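Local coordinates for adenosine monophosphate-protein transferase (Pyrobaculum aerophilum, PDB 2JB7) that probably works as a nucleotide-binding enzyme of the adenosine-specific kinase family, holding adenosine monophosphate in pockets to which neighbouring subunits contribute, at residues G15-I20 and A112-L117; G42-I47 and I88-P93. All blocks are in the same frame, centred on the assembly; numbering follows the deposited sequence.

Interaction 1 (G15-I20 and A112-L117); sequences GTNVII and ATANPL. With AMP (adenosine monophosphate), chain D.
Val18 holds CG1 between its backbone N and carbonyl carbon (chi1 75°), and Leu117, with CG anti to N, extends CD2 across to it: the two methyls meet at 3.5 Å. Leu117 CD2 also touches Ile20 CD1 tip to tip at 3.9 Å, so one methyl bridges two alternate residues, Val18 and Ile20, of strand 17-22. Asn17 places its amide beside its own backbone N (chi1 -75°), with ND2 3.3 Å from Ala114 CB and facing the ribose O2' of AMP; the modelled approach to O2' is too short to be taken literally.

The backbones form an antiparallel pair. Val18 N donates to Thr113 O at 2.9 Å, almost straight at 175°, and Thr113 N returns a bond to Val18 O at 3.0 Å. Beyond the strand, Ala114 N donates to AMP O3' at 2.8 Å, while Thr113 OG1 accepts from Asn115 N at 3.1 Å in an ST turn and is also bonded to Asp136. The ribose O3' is thus held by main chain, with the Asn17 amide close by O2'. With an alanine here in place of Asn17, the ribose O2' would probably lose its amide neighbour and a gap would open beside the Ala114 methyl.

On the sheet face of Ile19 and Ala112, helix 93-101 packs through Val96, Leu97 and Ile100; strand 83-89 flanks strand 17-22 on the side away from strand 108-113.

Interaction 2 (G42-I47 and I88-P93); sequences GVKFGI and IRNAWP. With AMP (adenosine monophosphate), chain D.
Lys44 and Arg89 form a hydrogen-bonded pair between antiparallel strands 44-50 and 83-89, neighbours in the five-stranded sheet of this chain. Lys44 N donates to Arg89 O at 3.0 Å, and Arg89 N donates to Lys44 O at 2.8 Å; both are nearly straight at 173°. The next pair, Phe45 with Ile88, is non-hydrogen-bonded.

Among the side chains, the polar contact belongs to Asn90, which leaves the strand with a positive phi of 66°. Its ND2 donates to Gly42 O at 3.3 Å, with Gly42 O near the plane of the Asn90 amide. The same ND2 comes within 3.4 Å of Lys44 CG, since the two side chains run side by side. Arg89 directs its extended chain away to a salt bridge with Glu66, with a further bond to Gln14 O.

On the face of Phe45 and Ile88, Ile88 CG2 packs against Phe45 CB at 3.9 Å, and Leu36 of helix 28-37 touches both residues; in the loops beyond the strand ends, Val43 CG2 lies 3.8 Å from Ala91 CB.

Past the strand, the chain reaches the nucleotide pocket, where Trp92 also touches Tyr162 of its own chain and Pro41 of a neighbouring subunit. The adenine lies over one face of the Trp92 indole, its N1 poised above the ring centre, 3.2 Å from the ring plane.

In the fold
Interaction 2 falls between the two segments of interaction 1 along the chain, and their centres are 11 Å apart. Both belong to the same antiparallel sheet, ordered 57-62, 44-50, 83-89, 17-22, 108-113, so interaction 2 joins its second and third strands and interaction 1 its last two. They meet where strands 17-22 and 83-89 adjoin: Asn17 O and Ile88 N, 3.0 Å apart, are a probable hydrogen bond, and Asn17 CG packs on Pro93 CD at 3.5 Å. One AMP touches both: its ribose at interaction 1, its base at interaction 2. Tyr162 of the same chain and Ser53 of a neighbouring subunit also hydrogen-bond to it, making the pocket partly a product of assembly.

Interaction 1 (G15-I20 and A112-L117)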
# COMPACT_ATOMS: atom_id res chain seq x y z
N GLY A 15 29.26 -5.49 5.02
CA GLY A 15 28.23 -6.43 4.63
C GLY A 15 26.89 -6.31 5.33
O GLY A 15 25.95 -7.07 5.01
N THR A 16 26.80 -5.41 6.29
CA THR A 16 25.51 -5.17 6.94
C THR A 16 24.90 -3.85 6.48
O THR A 16 25.61 -2.91 6.01
CB THR A 16 25.59 -5.20 8.49
OG1 THR A 16 26.23 -4.02 8.99
CG2 THR A 16 26.33 -6.46 8.99
N ASN A 17 23.58 -3.76 6.68
CA ASN A 17 22.83 -2.54 6.63
C ASN A 17 22.04 -2.37 7.91
O ASN A 17 21.70 -3.35 8.57
CB ASN A 17 21.91 -2.46 5.43
CG ASN A 17 22.65 -2.20 4.16
OD1 ASN A 17 23.23 -3.12 3.55
ND2 ASN A 17 22.65 -0.94 3.75
N VAL A 18 21.81 -1.12 8.31
CA VAL A 18 21.00 -0.87 9.49
C VAL A 18 19.71 -0.13 9.08
O VAL A 18 19.74 0.67 8.16
CB VAL A 18 21.78 -0.08 10.55
CG1 VAL A 18 21.94 1.41 10.16
CG2 VAL A 18 21.12 -0.25 11.94
N ILE A 19 18.61 -0.46 9.76
CA ILE A 19 17.33 0.28 9.64
C ILE A 19 16.95 0.66 11.07
O ILE A 19 16.90 -0.19 11.98
CB ILE A 19 16.26 -0.57 8.94
CG1 ILE A 19 16.72 -0.95 7.53
CG2 ILE A 19 14.88 0.18 8.88
CD1 ILE A 19 15.82 -2.04 6.91
N ILE A 20 16.69 1.95 11.29
CA ILE A 20 16.30 2.46 12.62
C ILE A 20 14.97 3.19 12.47
O ILE A 20 14.81 4.01 11.57
CB ILE A 20 17.35 3.40 13.20
CG1 ILE A 20 18.74 2.75 13.14
CG2 ILE A 20 16.99 3.78 14.63
CD1 ILE A 20 19.91 3.68 13.56
N ALA A 112 17.83 4.19 6.71
CA ALA A 112 18.13 2.87 6.18
C ALA A 112 19.45 3.03 5.40
O ALA A 112 19.48 3.73 4.40
CB ALA A 112 17.02 2.38 5.32
N THR A 113 20.54 2.41 5.88
CA THR A 113 21.85 2.81 5.38
C THR A 113 22.95 1.87 5.83
O THR A 113 22.79 1.14 6.82
CB THR A 113 22.20 4.23 5.87
OG1 THR A 113 23.27 4.78 5.07
CG2 THR A 113 22.60 4.24 7.31
N ALA A 114 24.07 1.90 5.09
CA ALA A 114 25.30 1.25 5.52
C ALA A 114 26.44 2.28 5.64
O ALA A 114 27.57 1.89 5.88
CB ALA A 114 25.68 0.12 4.55
N ASN A 115 26.12 3.56 5.52
CA ASN A 115 27.06 4.67 5.73
C ASN A 115 27.41 4.91 7.17
O ASN A 115 26.65 4.52 8.07
CB ASN A 115 26.47 5.98 5.23
CG ASN A 115 26.31 6.02 3.74
OD1 ASN A 115 27.07 5.40 3.00
ND2 ASN A 115 25.39 6.82 3.29
N PRO A 116 28.55 5.60 7.42
CA PRO A 116 28.81 6.15 8.73
C PRO A 116 27.55 6.87 9.17
O PRO A 116 26.96 7.60 8.39
CB PRO A 116 29.95 7.14 8.45
CG PRO A 116 30.64 6.58 7.35
CD PRO A 116 29.65 5.91 6.49
N LEU A 117 27.11 6.63 10.40
CA LEU A 117 25.76 7.04 10.83
C LEU A 117 25.79 7.47 12.30
O LEU A 117 26.37 6.75 13.10
CB LEU A 117 24.79 5.89 10.66
CG LEU A 117 23.36 6.09 11.10
CD1 LEU A 117 22.67 7.24 10.31
CD2 LEU A 117 22.63 4.75 10.95
P AMP D . 27.06 3.02 -1.32
O1P AMP D . 27.29 1.52 -1.46
O2P AMP D . 27.44 3.77 -2.56
O3P AMP D . 27.62 3.61 -0.04
O5' AMP D . 25.42 3.16 -1.32
C5' AMP D . 24.58 3.87 -0.39
C4' AMP D . 23.57 2.93 0.27
O4' AMP D . 22.70 2.29 -0.68
C3' AMP D . 24.27 1.82 1.04
O3' AMP D . 24.67 2.23 2.35
C2' AMP D . 23.18 0.77 1.07
O2' AMP D . 22.27 1.01 2.16
C1' AMP D . 22.46 0.95 -0.25
N9 AMP D . 22.98 0.10 -1.34
C8 AMP D . 24.24 0.12 -1.83
N7 AMP D . 24.38 -0.77 -2.85
C5 AMP D . 23.17 -1.38 -3.01
C6 AMP D . 22.60 -2.39 -3.90
N6 AMP D . 23.34 -3.02 -4.86
N1 AMP D . 21.30 -2.71 -3.78
C2 AMP D . 20.51 -2.13 -2.86
N3 AMP D . 20.96 -1.20 -2.01
C4 AMP D . 22.26 -0.78 -2.04

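Interaction 2 (G42-I47 and I88-P93)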
# COMPACT_ATOMS: atom_id res chain seq x y z
N GLY A 42 17.22 -15.88 2.07
CA GLY A 42 18.51 -16.11 2.81
C GLY A 42 18.84 -15.08 3.88
O GLY A 42 19.97 -15.02 4.39
N VAL A 43 17.86 -14.25 4.22
CA VAL A 43 18.18 -13.07 5.00
C VAL A 43 18.67 -13.48 6.36
O VAL A 43 18.13 -14.43 6.97
CB VAL A 43 16.97 -12.12 5.15
CG1 VAL A 43 15.78 -12.80 5.87
CG2 VAL A 43 17.42 -10.86 5.86
N LYS A 44 19.69 -12.76 6.84
CA LYS A 44 20.20 -12.88 8.19
C LYS A 44 19.94 -11.57 8.89
O LYS A 44 20.16 -10.52 8.33
CB LYS A 44 21.71 -13.18 8.17
CG LYS A 44 22.04 -14.58 7.65
CD LYS A 44 21.49 -15.66 8.55
CE LYS A 44 21.84 -17.07 8.10
NZ LYS A 44 21.56 -18.05 9.21
N PHE A 45 19.43 -11.62 10.11
CA PHE A 45 19.05 -10.37 10.76
C PHE A 45 19.05 -10.44 12.27
O PHE A 45 18.96 -11.52 12.89
CB PHE A 45 17.67 -9.94 10.26
CG PHE A 45 16.62 -10.93 10.60
CD1 PHE A 45 16.40 -12.02 9.76
CD2 PHE A 45 15.95 -10.85 11.80
CE1 PHE A 45 15.49 -13.00 10.09
CE2 PHE A 45 14.99 -11.81 12.16
CZ PHE A 45 14.76 -12.90 11.28
N GLY A 46 19.14 -9.27 12.87
CA GLY A 46 18.81 -9.09 14.27
C GLY A 46 17.85 -7.94 14.35
O GLY A 46 18.04 -6.94 13.67
N ILE A 47 16.79 -8.08 15.15
CA ILE A 47 15.87 -6.96 15.38
C ILE A 47 15.64 -6.76 16.88
O ILE A 47 15.48 -7.72 17.63
CB ILE A 47 14.53 -7.11 14.57
CG1 ILE A 47 13.58 -5.93 14.87
CG2 ILE A 47 13.81 -8.42 14.87
CD1 ILE A 47 12.61 -6.15 16.02
N ILE A 88 20.77 -6.17 9.04
CA ILE A 88 20.57 -7.22 8.05
C ILE A 88 21.83 -7.54 7.24
O ILE A 88 22.61 -6.66 6.88
CB ILE A 88 19.43 -6.90 7.04
CG1 ILE A 88 19.59 -5.51 6.39
CG2 ILE A 88 18.00 -7.06 7.67
CD1 ILE A 88 18.56 -5.22 5.34
N ARG A 89 21.96 -8.82 6.93
CA ARG A 89 22.93 -9.31 5.96
C ARG A 89 22.16 -10.12 4.92
O ARG A 89 21.09 -10.65 5.19
CB ARG A 89 23.93 -10.25 6.65
CG ARG A 89 24.97 -9.59 7.50
CD ARG A 89 25.89 -10.64 8.13
NE ARG A 89 26.84 -10.05 9.05
CZ ARG A 89 27.95 -9.40 8.70
NH1 ARG A 89 28.28 -9.21 7.41
NH2 ARG A 89 28.76 -8.91 9.65
N ASN A 90 22.74 -10.28 3.72
CA ASN A 90 22.13 -11.11 2.66
C ASN A 90 20.81 -10.56 2.13
O ASN A 90 20.02 -11.26 1.48
CB ASN A 90 21.96 -12.59 3.09
CG ASN A 90 23.26 -13.18 3.58
OD1 ASN A 90 24.36 -12.78 3.16
ND2 ASN A 90 23.14 -14.17 4.45
N ALA A 91 20.61 -9.27 2.37
CA ALA A 91 19.49 -8.55 1.85
C ALA A 91 19.80 -7.07 1.96
O ALA A 91 20.57 -6.65 2.82
CB ALA A 91 18.18 -8.87 2.66
N TRP A 92 19.21 -6.29 1.07
CA TRP A 92 19.30 -4.84 1.10
C TRP A 92 18.07 -4.21 1.72
O TRP A 92 16.98 -4.76 1.62
CB TRP A 92 19.39 -4.31 -0.32
CG TRP A 92 20.58 -4.79 -1.07
CD1 TRP A 92 20.59 -5.75 -2.07
CD2 TRP A 92 21.93 -4.34 -0.92
NE1 TRP A 92 21.87 -5.90 -2.55
CE2 TRP A 92 22.71 -5.06 -1.87
CE3 TRP A 92 22.55 -3.42 -0.10
CZ2 TRP A 92 24.07 -4.84 -2.01
CZ3 TRP A 92 23.92 -3.18 -0.26
CH2 TRP A 92 24.66 -3.93 -1.20
N PRO A 93 18.23 -3.00 2.31
CA PRO A 93 17.01 -2.33 2.77
C PRO A 93 15.90 -2.21 1.74
O PRO A 93 14.75 -2.38 2.10
CB PRO A 93 17.51 -0.95 3.24
CG PRO A 93 18.89 -1.24 3.71
CD PRO A 93 19.43 -2.25 2.71
P AMP D . 27.06 3.02 -1.32
O1P AMP D . 27.29 1.52 -1.46
O2P AMP D . 27.44 3.77 -2.56
O3P AMP D . 27.62 3.61 -0.04
O5' AMP D . 25.42 3.16 -1.32
C5' AMP D . 24.58 3.87 -0.39
C4' AMP D . 23.57 2.93 0.27
O4' AMP D . 22.70 2.29 -0.68
C3' AMP D . 24.27 1.82 1.04
O3' AMP D . 24.67 2.23 2.35
C2' AMP D . 23.18 0.77 1.07
O2' AMP D . 22.27 1.01 2.16
C1' AMP D . 22.46 0.95 -0.25
N9 AMP D . 22.98 0.10 -1.34
C8 AMP D . 24.24 0.12 -1.83
N7 AMP D . 24.38 -0.77 -2.85
C5 AMP D . 23.17 -1.38 -3.01
C6 AMP D . 22.60 -2.39 -3.90
N6 AMP D . 23.34 -3.02 -4.86
N1 AMP D . 21.30 -2.71 -3.78
C2 AMP D . 20.51 -2.13 -2.86
N3 AMP D . 20.96 -1.20 -2.01
C4 AMP D . 22.26 -0.78 -2.04